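Local structure of MCG133388, isoform CRA_f (Mus musculus, 4ZPO) at residues N209-F213 with E302-V306; L248-F252 with G265-G271; T259-F264 with F286-H290. The protein probably acts in calcium-dependent cell adhesion between neurons, this chain being its first three extracellular cadherin repeats. All coordinates share one frame; numbering follows the deposited sequence.

Interaction 1. Residues N209-F213 with E302-V306; sequences NAPTF and EGHCV. With CA (calcium ion), chain C.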
ATOM      1  N   ASN A 209     -13.789  20.478  10.558  1.00 77.10           N
ATOM      2  CA  ASN A 209     -15.191  20.609  10.934  1.00 79.73           C
ATOM      3  C   ASN A 209     -15.386  21.638  12.037  1.00 82.56           C
ATOM      4  O   ASN A 209     -14.572  21.746  12.953  1.00 85.85           O
ATOM      5  CB  ASN A 209     -15.758  19.259  11.376  1.00 79.48           C
ATOM      6  CG  ASN A 209     -16.166  18.387  10.205  1.00 78.37           C
ATOM      7  OD1 ASN A 209     -15.345  17.669   9.633  1.00 81.80           O
ATOM      8  ND2 ASN A 209     -17.442  18.441   9.846  1.00 73.90           N
ATOM      9  N   ALA A 210     -16.470  22.399  11.936  1.00 87.18           N
ATOM     10  CA  ALA A 210     -16.813  23.384  12.952  1.00 81.44           C
ATOM     11  C   ALA A 210     -17.974  22.881  13.796  1.00 75.90           C
ATOM     12  O   ALA A 210     -18.851  22.179  13.289  1.00 80.14           O
ATOM     13  CB  ALA A 210     -17.156  24.718  12.308  1.00 79.52           C
ATOM     14  N   PRO A 211     -17.976  23.225  15.093  1.00 71.92           N
ATOM     15  CA  PRO A 211     -19.085  22.854  15.977  1.00 71.10           C
ATOM     16  C   PRO A 211     -20.417  23.370  15.448  1.00 70.58           C
ATOM     17  O   PRO A 211     -20.465  24.444  14.850  1.00 66.05           O
ATOM     18  CB  PRO A 211     -18.720  23.527  17.303  1.00 61.38           C
ATOM     19  CG  PRO A 211     -17.235  23.652  17.259  1.00 69.86           C
ATOM     20  CD  PRO A 211     -16.901  23.922  15.821  1.00 71.66           C
ATOM     21  N   THR A 212     -21.481  22.603  15.651  1.00 72.38           N
ATOM     22  CA  THR A 212     -22.799  22.998  15.178  1.00 66.87           C
ATOM     23  C   THR A 212     -23.853  22.735  16.243  1.00 66.66           C
ATOM     24  O   THR A 212     -23.989  21.613  16.733  1.00 68.42           O
ATOM     25  CB  THR A 212     -23.183  22.254  13.885  1.00 65.44           C
ATOM     26  OG1 THR A 212     -22.297  22.643  12.827  1.00 63.41           O
ATOM     27  CG2 THR A 212     -24.614  22.580  13.485  1.00 66.74           C
ATOM     28  N   PHE A 213     -24.591  23.777  16.607  1.00 71.25           N
ATOM     29  CA  PHE A 213     -25.657  23.643  17.588  1.00 71.61           C
ATOM     30  C   PHE A 213     -26.829  22.869  17.000  1.00 66.13           C
ATOM     31  O   PHE A 213     -27.017  22.839  15.783  1.00 62.34           O
ATOM     32  CB  PHE A 213     -26.117  25.015  18.076  1.00 71.23           C
ATOM     33  CG  PHE A 213     -25.099  25.732  18.912  1.00 57.94           C
ATOM     34  CD1 PHE A 213     -25.068  25.559  20.286  1.00 58.03           C
ATOM     35  CD2 PHE A 213     -24.174  26.579  18.327  1.00 60.89           C
ATOM     36  CE1 PHE A 213     -24.135  26.218  21.060  1.00 70.87           C
ATOM     37  CE2 PHE A 213     -23.238  27.242  19.096  1.00 67.05           C
ATOM     38  CZ  PHE A 213     -23.220  27.060  20.464  1.00 70.61           C
ATOM     39  N   GLU A 302     -15.658  27.329  15.039  1.00 68.70           N
ATOM     40  CA  GLU A 302     -16.745  27.736  15.923  1.00 70.06           C
ATOM     41  C   GLU A 302     -18.112  27.722  15.251  1.00 69.06           C
ATOM     42  O   GLU A 302     -18.234  27.948  14.047  1.00 63.57           O
ATOM     43  CB  GLU A 302     -16.468  29.130  16.497  1.00 76.81           C
ATOM     44  CG  GLU A 302     -16.429  30.242  15.462  1.00 83.39           C
ATOM     45  CD  GLU A 302     -16.177  31.603  16.082  1.00 88.66           C
ATOM     46  OE1 GLU A 302     -15.773  31.655  17.264  1.00 90.21           O
ATOM     47  OE2 GLU A 302     -16.385  32.622  15.390  1.00 91.43           O
ATOM     48  N   GLY A 303     -19.137  27.449  16.052  1.00 69.64           N
ATOM     49  CA  GLY A 303     -20.516  27.516  15.604  1.00 68.68           C
ATOM     50  C   GLY A 303     -21.264  28.561  16.406  1.00 72.11           C
ATOM     51  O   GLY A 303     -20.755  29.052  17.414  1.00 74.02           O
ATOM     52  N   HIS A 304     -22.469  28.906  15.966  1.00 77.18           N
ATOM     53  CA  HIS A 304     -23.219  29.975  16.614  1.00 76.44           C
ATOM     54  C   HIS A 304     -24.704  29.660  16.749  1.00 79.32           C
ATOM     55  O   HIS A 304     -25.329  29.130  15.829  1.00 80.27           O
ATOM     56  CB  HIS A 304     -23.036  31.286  15.847  1.00 80.16           C
ATOM     57  CG  HIS A 304     -21.609  31.725  15.742  1.00 88.53           C
ATOM     58  ND1 HIS A 304     -20.990  32.486  16.711  1.00 90.16           N
ATOM     59  CD2 HIS A 304     -20.676  31.502  14.786  1.00 90.39           C
ATOM     60  CE1 HIS A 304     -19.739  32.717  16.354  1.00 90.97           C
ATOM     61  NE2 HIS A 304     -19.524  32.132  15.189  1.00 92.46           N
ATOM     62  N   CYS A 305     -25.260  29.995  17.908  1.00 82.03           N
ATOM     63  CA  CYS A 305     -26.682  29.816  18.169  1.00 77.24           C
ATOM     64  C   CYS A 305     -27.257  31.059  18.829  1.00 81.69           C
ATOM     65  O   CYS A 305     -26.797  31.477  19.891  1.00 86.09           O
ATOM     66  CB  CYS A 305     -26.927  28.593  19.053  1.00 59.40           C
ATOM     67  SG  CYS A 305     -28.654  28.322  19.497  1.00118.50           S
ATOM     68  N   VAL A 306     -28.260  31.654  18.195  1.00 79.72           N
ATOM     69  CA  VAL A 306     -28.923  32.817  18.764  1.00 74.42           C
ATOM     70  C   VAL A 306     -30.144  32.389  19.569  1.00 73.49           C
ATOM     71  O   VAL A 306     -31.056  31.753  19.039  1.00 73.83           O
ATOM     72  CB  VAL A 306     -29.350  33.816  17.678  1.00 73.46           C
ATOM     73  CG1 VAL A 306     -30.209  34.912  18.280  1.00 80.67           C
ATOM     74  CG2 VAL A 306     -28.129  34.404  16.991  1.00 71.13           C
TER
HETATM   75 CA    CA C 401     -13.761  20.491  14.882  1.00 75.49          CA
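Phe-213 and Cys-305 meet where the start of the third cadherin repeat (209-213) and its last strand, which belong to different sheets of its Greek-key beta-sandwich, run alongside in nearly the same direction. Segments 209-213 and 302-306 lie 18° apart, yet share no backbone hydrogen bond; Thr-212 pairs instead with Thr-238 of strand 231-238 in the facing sheet.

The apolar contact centres on the Phe-213 ring. CB of Cys-305 sits over one face, 3.6 Å from the ring centroid, whereas its SG lies obliquely at 4.9 Å from the same centroid. With CG anti to its carbonyl carbon (chi1 -69°), Phe-213 reaches in over strand 302-310, and the O of Gly-303 lies at the ring edge.

The backbone makes a further contact: Pro-211 O receives a CA-H...O contact from Gly-303 CA at 3.2 Å. The Pro-211 ring touches through CD, 3.7 Å from Glu-302 N.

Among the polar groups, His-304 NE2 bonds weakly to Glu-302 OE2, while His-304 ND1 bonds to His-290 and Glu-302 OE1 forms a salt bridge with Arg-294.

Metal coordination ties the segment's start to the junction between repeats: the backbone O of Asn-209 binds a calcium ion at 2.4 Å, alongside oxygens of Asp-239, Asp-241, Asn-245 and Asp-295.

Interaction 2. Residues L248-F252 with G265-G271; sequences LDYSF and GLDPSSG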
ATOM      1  N   LEU A 248     -15.206  21.014  22.628  1.00 90.44           N
ATOM      2  CA  LEU A 248     -15.591  22.407  22.436  1.00 87.51           C
ATOM      3  C   LEU A 248     -15.876  23.148  23.741  1.00 86.69           C
ATOM      4  O   LEU A 248     -16.109  22.534  24.784  1.00 87.30           O
ATOM      5  CB  LEU A 248     -16.812  22.485  21.515  1.00 83.89           C
ATOM      6  CG  LEU A 248     -17.793  21.309  21.559  1.00 86.15           C
ATOM      7  CD1 LEU A 248     -18.565  21.265  22.871  1.00 88.42           C
ATOM      8  CD2 LEU A 248     -18.747  21.364  20.373  1.00 84.07           C
ATOM      9  N   ASP A 249     -15.850  24.476  23.666  1.00 84.40           N
ATOM     10  CA  ASP A 249     -16.151  25.332  24.807  1.00 83.80           C
ATOM     11  C   ASP A 249     -17.290  26.290  24.476  1.00 83.41           C
ATOM     12  O   ASP A 249     -17.320  26.880  23.397  1.00 88.07           O
ATOM     13  CB  ASP A 249     -14.911  26.126  25.232  1.00 87.78           C
ATOM     14  CG  ASP A 249     -13.807  25.241  25.775  1.00 92.96           C
ATOM     15  OD1 ASP A 249     -14.113  24.334  26.578  1.00 97.83           O
ATOM     16  OD2 ASP A 249     -12.636  25.449  25.394  1.00 90.65           O
ATOM     17  N   TYR A 250     -18.226  26.443  25.408  1.00 79.12           N
ATOM     18  CA  TYR A 250     -19.343  27.362  25.225  1.00 71.64           C
ATOM     19  C   TYR A 250     -19.024  28.740  25.801  1.00 66.79           C
ATOM     20  O   TYR A 250     -18.328  28.851  26.811  1.00 64.66           O
ATOM     21  CB  TYR A 250     -20.611  26.808  25.877  1.00 69.26           C
ATOM     22  CG  TYR A 250     -21.102  25.502  25.294  1.00 66.65           C
ATOM     23  CD1 TYR A 250     -21.895  25.482  24.154  1.00 64.36           C
ATOM     24  CD2 TYR A 250     -20.786  24.290  25.893  1.00 71.00           C
ATOM     25  CE1 TYR A 250     -22.351  24.290  23.620  1.00 61.82           C
ATOM     26  CE2 TYR A 250     -21.236  23.092  25.366  1.00 69.48           C
ATOM     27  CZ  TYR A 250     -22.019  23.098  24.230  1.00 64.91           C
ATOM     28  OH  TYR A 250     -22.470  21.910  23.703  1.00 68.87           O
ATOM     29  N   SER A 251     -19.540  29.782  25.155  1.00 67.97           N
ATOM     30  CA  SER A 251     -19.369  31.153  25.629  1.00 70.80           C
ATOM     31  C   SER A 251     -20.340  32.102  24.931  1.00 73.47           C
ATOM     32  O   SER A 251     -20.850  31.795  23.854  1.00 73.84           O
ATOM     33  CB  SER A 251     -17.932  31.631  25.407  1.00 67.93           C
ATOM     34  OG  SER A 251     -17.673  31.843  24.031  1.00 68.39           O
ATOM     35  N   PHE A 252     -20.589  33.254  25.548  1.00 71.93           N
ATOM     36  CA  PHE A 252     -21.398  34.296  24.922  1.00 72.35           C
ATOM     37  C   PHE A 252     -20.663  34.893  23.730  1.00 73.10           C
ATOM     38  O   PHE A 252     -19.461  34.683  23.566  1.00 81.48           O
ATOM     39  CB  PHE A 252     -21.739  35.406  25.920  1.00 81.40           C
ATOM     40  CG  PHE A 252     -22.599  34.960  27.065  1.00 85.07           C
ATOM     41  CD1 PHE A 252     -23.935  34.652  26.867  1.00 85.66           C
ATOM     42  CD2 PHE A 252     -22.079  34.874  28.346  1.00 87.54           C
ATOM     43  CE1 PHE A 252     -24.732  34.249  27.924  1.00 86.37           C
ATOM     44  CE2 PHE A 252     -22.870  34.473  29.407  1.00 88.09           C
ATOM     45  CZ  PHE A 252     -24.198  34.159  29.196  1.00 87.21           C
ATOM     46  N   GLY A 265     -25.999  33.261  32.892  1.00 72.52           N
ATOM     47  CA  GLY A 265     -24.658  32.725  33.018  1.00 76.33           C
ATOM     48  C   GLY A 265     -24.590  31.290  32.534  1.00 80.78           C
ATOM     49  O   GLY A 265     -25.264  30.412  33.073  1.00 84.81           O
ATOM     50  N   LEU A 266     -23.778  31.050  31.510  1.00 81.56           N
ATOM     51  CA  LEU A 266     -23.665  29.715  30.934  1.00 86.13           C
ATOM     52  C   LEU A 266     -22.442  28.972  31.459  1.00 79.24           C
ATOM     53  O   LEU A 266     -21.403  29.575  31.726  1.00 78.29           O
ATOM     54  CB  LEU A 266     -23.620  29.792  29.403  1.00 91.86           C
ATOM     55  CG  LEU A 266     -22.423  30.467  28.724  1.00 95.60           C
ATOM     56  CD1 LEU A 266     -21.337  29.460  28.368  1.00 95.58           C
ATOM     57  CD2 LEU A 266     -22.873  31.224  27.487  1.00 99.78           C
ATOM     58  N   ASP A 267     -22.580  27.659  31.608  1.00 77.18           N
ATOM     59  CA  ASP A 267     -21.455  26.802  31.957  1.00 78.64           C
ATOM     60  C   ASP A 267     -20.719  26.426  30.675  1.00 77.29           C
ATOM     61  O   ASP A 267     -21.277  25.745  29.817  1.00 83.77           O
ATOM     62  CB  ASP A 267     -21.936  25.551  32.701  1.00 82.84           C
ATOM     63  CG  ASP A 267     -20.800  24.768  33.345  1.00 91.44           C
ATOM     64  OD1 ASP A 267     -19.646  24.866  32.875  1.00 95.14           O
ATOM     65  OD2 ASP A 267     -21.066  24.041  34.326  1.00 93.20           O
ATOM     66  N   PRO A 268     -19.463  26.877  30.543  1.00 73.17           N
ATOM     67  CA  PRO A 268     -18.653  26.643  29.341  1.00 73.34           C
ATOM     68  C   PRO A 268     -18.487  25.163  28.998  1.00 76.74           C
ATOM     69  O   PRO A 268     -18.213  24.832  27.844  1.00 65.45           O
ATOM     70  CB  PRO A 268     -17.304  27.267  29.705  1.00 76.59           C
ATOM     71  CG  PRO A 268     -17.624  28.285  30.742  1.00 67.61           C
ATOM     72  CD  PRO A 268     -18.746  27.693  31.537  1.00 73.44           C
ATOM     73  N   SER A 269     -18.652  24.291  29.987  1.00 76.77           N
ATOM     74  CA  SER A 269     -18.498  22.856  29.773  1.00 81.45           C
ATOM     75  C   SER A 269     -19.817  22.184  29.394  1.00 88.16           C
ATOM     76  O   SER A 269     -19.921  21.555  28.340  1.00 91.67           O
ATOM     77  CB  SER A 269     -17.916  22.190  31.022  1.00 80.06           C
ATOM     78  OG  SER A 269     -16.594  22.636  31.270  1.00 79.53           O
ATOM     79  N   SER A 270     -20.821  22.321  30.256  1.00 88.25           N
ATOM     80  CA  SER A 270     -22.097  21.636  30.057  1.00 84.38           C
ATOM     81  C   SER A 270     -23.009  22.376  29.081  1.00 78.96           C
ATOM     82  O   SER A 270     -23.894  21.775  28.472  1.00 81.85           O
ATOM     83  CB  SER A 270     -22.815  21.449  31.396  1.00 81.23           C
ATOM     84  OG  SER A 270     -23.170  22.696  31.968  1.00 73.62           O
ATOM     85  N   GLY A 271     -22.794  23.679  28.937  1.00 73.59           N
ATOM     86  CA  GLY A 271     -23.612  24.489  28.053  1.00 72.59           C
ATOM     87  C   GLY A 271     -24.925  24.889  28.698  1.00 74.45           C
ATOM     88  O   GLY A 271     -25.832  25.388  28.031  1.00 71.94           O
TER
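Tyr-250 and Leu-266 bring together strand 248-252 and the end of strand 264-266 with the turn that follows. Each strand lies at an edge of one of the two sheets in this cadherin beta-sandwich, so the contact bridges the sheets along that side.

Leu-248 and Asp-249 approach peripherally: Asp-249 CA lies 3.7 Å from Pro-268 O, and the Asp-249 carboxylate bonds to Gln-296.

Tyr-250 carries the link. Its N-H gives the one hydrogen bond between the segments, to Pro-268 O, at 2.9 Å and nearly straight (174°); the nitrogen lies in the carbonyl plane, on a lone pair. A chi1 of -62° sets the ring beside its own backbone N and over the turn, where Gly-271 CA meets one face in a CH-pi contact 3.9 Å from its centroid. Ser-269 O lies at the ring edge, and Tyr-250 OH bonds to the backbone N of Ala-237 in the opposite sheet. The turn receiving the ring is held by an Asx turn, Ser-269 N to Asp-267 OD1 at 3.1 Å, and by the backbone bond from Gly-271 N to Asp-267 O.

The CB of Ser-251 points away from the turn, and its OG bonds to Arg-292 NE. Its backbone N nevertheless borders the CD1 methyl of Leu-266, which lies 3.4 Å from Tyr-250 O.

The Phe-252 and Leu-266 side chains run antiparallel alongside one another, and the ring lies flat against the other branch: Leu-266 CD2 stands over the middle of the face, 3.4 Å from the centroid and 6° off the normal.

Interaction 3. Residues T259-F264 with F286-H290; sequences TVKNLF and FYEIH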
ATOM      1  N   THR A 259     -25.817  43.677  30.328  1.00 96.05           N
ATOM      2  CA  THR A 259     -27.105  43.369  30.938  1.00 93.58           C
ATOM      3  C   THR A 259     -27.407  41.876  30.848  1.00 90.26           C
ATOM      4  O   THR A 259     -27.856  41.261  31.816  1.00 90.07           O
ATOM      5  CB  THR A 259     -28.247  44.154  30.270  1.00 89.92           C
ATOM      6  OG1 THR A 259     -27.901  45.544  30.205  1.00 94.54           O
ATOM      7  CG2 THR A 259     -29.540  43.990  31.054  1.00 90.15           C
ATOM      8  N   VAL A 260     -27.157  41.302  29.675  1.00 87.31           N
ATOM      9  CA  VAL A 260     -27.379  39.878  29.450  1.00 77.19           C
ATOM     10  C   VAL A 260     -26.435  39.038  30.304  1.00 83.94           C
ATOM     11  O   VAL A 260     -26.838  38.029  30.884  1.00 73.07           O
ATOM     12  CB  VAL A 260     -27.192  39.507  27.964  1.00 76.16           C
ATOM     13  CG1 VAL A 260     -27.394  38.013  27.754  1.00 77.26           C
ATOM     14  CG2 VAL A 260     -28.147  40.306  27.094  1.00 78.67           C
ATOM     15  N   LYS A 261     -25.178  39.464  30.385  1.00 84.11           N
ATOM     16  CA  LYS A 261     -24.173  38.734  31.147  1.00 83.03           C
ATOM     17  C   LYS A 261     -24.428  38.820  32.650  1.00 84.55           C
ATOM     18  O   LYS A 261     -24.036  37.929  33.402  1.00 85.10           O
ATOM     19  CB  LYS A 261     -22.771  39.257  30.825  1.00 88.06           C
ATOM     20  CG  LYS A 261     -22.365  39.105  29.366  1.00 92.02           C
ATOM     21  CD  LYS A 261     -20.852  39.106  29.229  1.00 99.02           C
ATOM     22  CE  LYS A 261     -20.407  39.078  27.777  1.00103.42           C
ATOM     23  NZ  LYS A 261     -20.579  40.402  27.117  1.00108.63           N
ATOM     24  N   ASN A 262     -25.082  39.894  33.084  1.00 85.84           N
ATOM     25  CA  ASN A 262     -25.445  40.048  34.490  1.00 85.95           C
ATOM     26  C   ASN A 262     -26.693  39.248  34.846  1.00 88.63           C
ATOM     27  O   ASN A 262     -26.879  38.851  35.996  1.00 89.65           O
ATOM     28  CB  ASN A 262     -25.657  41.524  34.832  1.00 92.23           C
ATOM     29  CG  ASN A 262     -24.354  42.255  35.094  1.00100.14           C
ATOM     30  OD1 ASN A 262     -23.424  41.700  35.681  1.00104.41           O
ATOM     31  ND2 ASN A 262     -24.281  43.508  34.661  1.00100.01           N
ATOM     32  N   LEU A 263     -27.546  39.015  33.853  1.00 86.88           N
ATOM     33  CA  LEU A 263     -28.762  38.233  34.049  1.00 86.15           C
ATOM     34  C   LEU A 263     -28.500  36.739  33.908  1.00 90.33           C
ATOM     35  O   LEU A 263     -28.842  35.952  34.790  1.00 93.61           O
ATOM     36  CB  LEU A 263     -29.842  38.659  33.053  1.00 90.10           C
ATOM     37  CG  LEU A 263     -30.856  39.700  33.524  1.00102.01           C
ATOM     38  CD1 LEU A 263     -31.861  39.989  32.424  1.00103.48           C
ATOM     39  CD2 LEU A 263     -31.560  39.219  34.779  1.00104.13           C
ATOM     40  N   PHE A 264     -27.894  36.357  32.790  1.00 84.79           N
ATOM     41  CA  PHE A 264     -27.685  34.950  32.477  1.00 78.00           C
ATOM     42  C   PHE A 264     -26.222  34.543  32.625  1.00 76.23           C
ATOM     43  O   PHE A 264     -25.320  35.371  32.503  1.00 79.17           O
ATOM     44  CB  PHE A 264     -28.169  34.648  31.057  1.00 78.90           C
ATOM     45  CG  PHE A 264     -29.577  35.099  30.787  1.00 83.34           C
ATOM     46  CD1 PHE A 264     -30.651  34.279  31.089  1.00 83.34           C
ATOM     47  CD2 PHE A 264     -29.825  36.341  30.229  1.00 87.77           C
ATOM     48  CE1 PHE A 264     -31.947  34.692  30.842  1.00 84.28           C
ATOM     49  CE2 PHE A 264     -31.118  36.760  29.979  1.00 89.63           C
ATOM     50  CZ  PHE A 264     -32.180  35.934  30.286  1.00 87.76           C
ATOM     51  N   PHE A 286     -37.851  41.289  26.236  1.00119.01           N
ATOM     52  CA  PHE A 286     -37.122  40.257  25.507  1.00112.85           C
ATOM     53  C   PHE A 286     -35.607  40.398  25.626  1.00106.71           C
ATOM     54  O   PHE A 286     -35.085  41.497  25.818  1.00111.51           O
ATOM     55  CB  PHE A 286     -37.524  40.269  24.029  1.00120.68           C
ATOM     56  CG  PHE A 286     -37.224  41.565  23.327  1.00131.66           C
ATOM     57  CD1 PHE A 286     -38.119  42.621  23.381  1.00141.97           C
ATOM     58  CD2 PHE A 286     -36.051  41.725  22.607  1.00132.53           C
ATOM     59  CE1 PHE A 286     -37.848  43.813  22.737  1.00146.10           C
ATOM     60  CE2 PHE A 286     -35.774  42.914  21.960  1.00138.08           C
ATOM     61  CZ  PHE A 286     -36.674  43.961  22.025  1.00144.32           C
ATOM     62  N   TYR A 287     -34.911  39.271  25.509  1.00 97.31           N
ATOM     63  CA  TYR A 287     -33.453  39.254  25.482  1.00 92.28           C
ATOM     64  C   TYR A 287     -32.961  38.309  24.392  1.00 90.93           C
ATOM     65  O   TYR A 287     -33.472  37.198  24.241  1.00 92.16           O
ATOM     66  CB  TYR A 287     -32.885  38.834  26.839  1.00 79.37           C
ATOM     67  CG  TYR A 287     -33.220  39.780  27.969  1.00 89.68           C
ATOM     68  CD1 TYR A 287     -32.558  40.992  28.105  1.00 90.80           C
ATOM     69  CD2 TYR A 287     -34.193  39.455  28.904  1.00 92.69           C
ATOM     70  CE1 TYR A 287     -32.860  41.859  29.136  1.00 94.64           C
ATOM     71  CE2 TYR A 287     -34.501  40.315  29.941  1.00 96.64           C
ATOM     72  CZ  TYR A 287     -33.832  41.516  30.052  1.00 99.59           C
ATOM     73  OH  TYR A 287     -34.136  42.377  31.084  1.00110.96           O
ATOM     74  N   GLU A 288     -31.966  38.751  23.631  1.00 87.53           N
ATOM     75  CA  GLU A 288     -31.432  37.951  22.536  1.00 82.33           C
ATOM     76  C   GLU A 288     -29.998  37.510  22.822  1.00 78.90           C
ATOM     77  O   GLU A 288     -29.047  38.249  22.572  1.00 83.34           O
ATOM     78  CB  GLU A 288     -31.501  38.735  21.226  1.00 83.33           C
ATOM     79  CG  GLU A 288     -31.063  37.948  20.008  1.00 80.89           C
ATOM     80  CD  GLU A 288     -31.379  38.661  18.710  1.00 87.31           C
ATOM     81  OE1 GLU A 288     -30.468  38.790  17.866  1.00 87.96           O
ATOM     82  OE2 GLU A 288     -32.540  39.088  18.531  1.00 82.61           O
ATOM     83  N   ILE A 289     -29.856  36.298  23.350  1.00 73.23           N
ATOM     84  CA  ILE A 289     -28.554  35.771  23.744  1.00 73.89           C
ATOM     85  C   ILE A 289     -27.815  35.131  22.570  1.00 79.63           C
ATOM     86  O   ILE A 289     -28.368  34.297  21.854  1.00 85.25           O
ATOM     87  CB  ILE A 289     -28.693  34.730  24.873  1.00 71.69           C
ATOM     88  CG1 ILE A 289     -29.445  35.332  26.062  1.00 69.06           C
ATOM     89  CG2 ILE A 289     -27.324  34.222  25.304  1.00 71.49           C
ATOM     90  CD1 ILE A 289     -29.640  34.366  27.209  1.00 68.66           C
ATOM     91  N   HIS A 290     -26.561  35.532  22.383  1.00 77.21           N
ATOM     92  CA  HIS A 290     -25.717  34.979  21.333  1.00 73.80           C
ATOM     93  C   HIS A 290     -24.767  33.930  21.906  1.00 73.86           C
ATOM     94  O   HIS A 290     -23.832  34.261  22.637  1.00 73.79           O
ATOM     95  CB  HIS A 290     -24.926  36.094  20.642  1.00 80.48           C
ATOM     96  CG  HIS A 290     -23.990  35.609  19.578  1.00 86.27           C
ATOM     97  ND1 HIS A 290     -22.917  36.354  19.140  1.00 92.16           N
ATOM     98  CD2 HIS A 290     -23.969  34.462  18.861  1.00 88.72           C
ATOM     99  CE1 HIS A 290     -22.272  35.684  18.201  1.00 93.75           C
ATOM    100  NE2 HIS A 290     -22.889  34.532  18.013  1.00 88.15           N
TER
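Leu-263, the last residue of helix 258-263, and Phe-264, which follows it, project onto Tyr-287 and Ile-289 in residues 286-290 of strand 286-295. The helix and strand segments cross almost perpendicularly, at -89°, with axes 9.7 Å apart. That separation is spanned by side chains alone, since no hydrogen bond joins the segments.

Two methyl bumps meet two ring faces, one from each side of the interface. From the helix, Leu-263 CD1 presses over the Tyr-287 ring, 3.9 Å from the centroid and displaced toward the hydroxyl end, where CZ is its nearest atom; the two side chains cross at about a right angle. From the strand, Ile-289 CD1 settles over a face of Phe-264, 3.7 Å from the centroid and shifted toward CG and CD2. The extended Ile-289 chain (chi2 179°) carries this methyl outward to the ring.

The rings themselves form an offset edge-to-face pair, Phe-264 turning its edge to the face of Tyr-287, with centroids 6.0 Å apart and planes at 72°. Val-260 packs beside Ile-289, its CG1 touching Ile-289 CG1 at 3.8 Å. Thr-259 makes a peripheral contact, its CG2 lying obliquely to the Tyr-287 ring.

Beside it in the same sheet, strand 302-310 adds Ile-307 and Val-309, both touched by Ile-289, so the helix adds to a hydrophobic layer already begun by the sheet. Such a layer, lying between the helical link from strand 248-252 to strand 264-266 and the inner surface of a sheet, belongs to the core of the cadherin-repeat beta-sandwich.

Overall arrangement
All three interactions belong to the third cadherin repeat. Interaction 1 brings together the two ends of the repeat's sequence; the first segments then follow in the order 209-213, 248-252, 259-264, and interactions 2 and 3 alternate along the chain between them. Centres of interactions 1 and 2 are 12 Å apart, those of 2 and 3 14 Å, and those of 1 and 3 19 Å. Strands 248-252, 286-295 and 302-310 share one sheet. Phe-213 packs on Tyr-250, Phe-252 on Ile-289, and His-304 probably bonds to His-290. Together they form a continuous run of contacts from the calcium-bound junction with the second repeat into the sandwich.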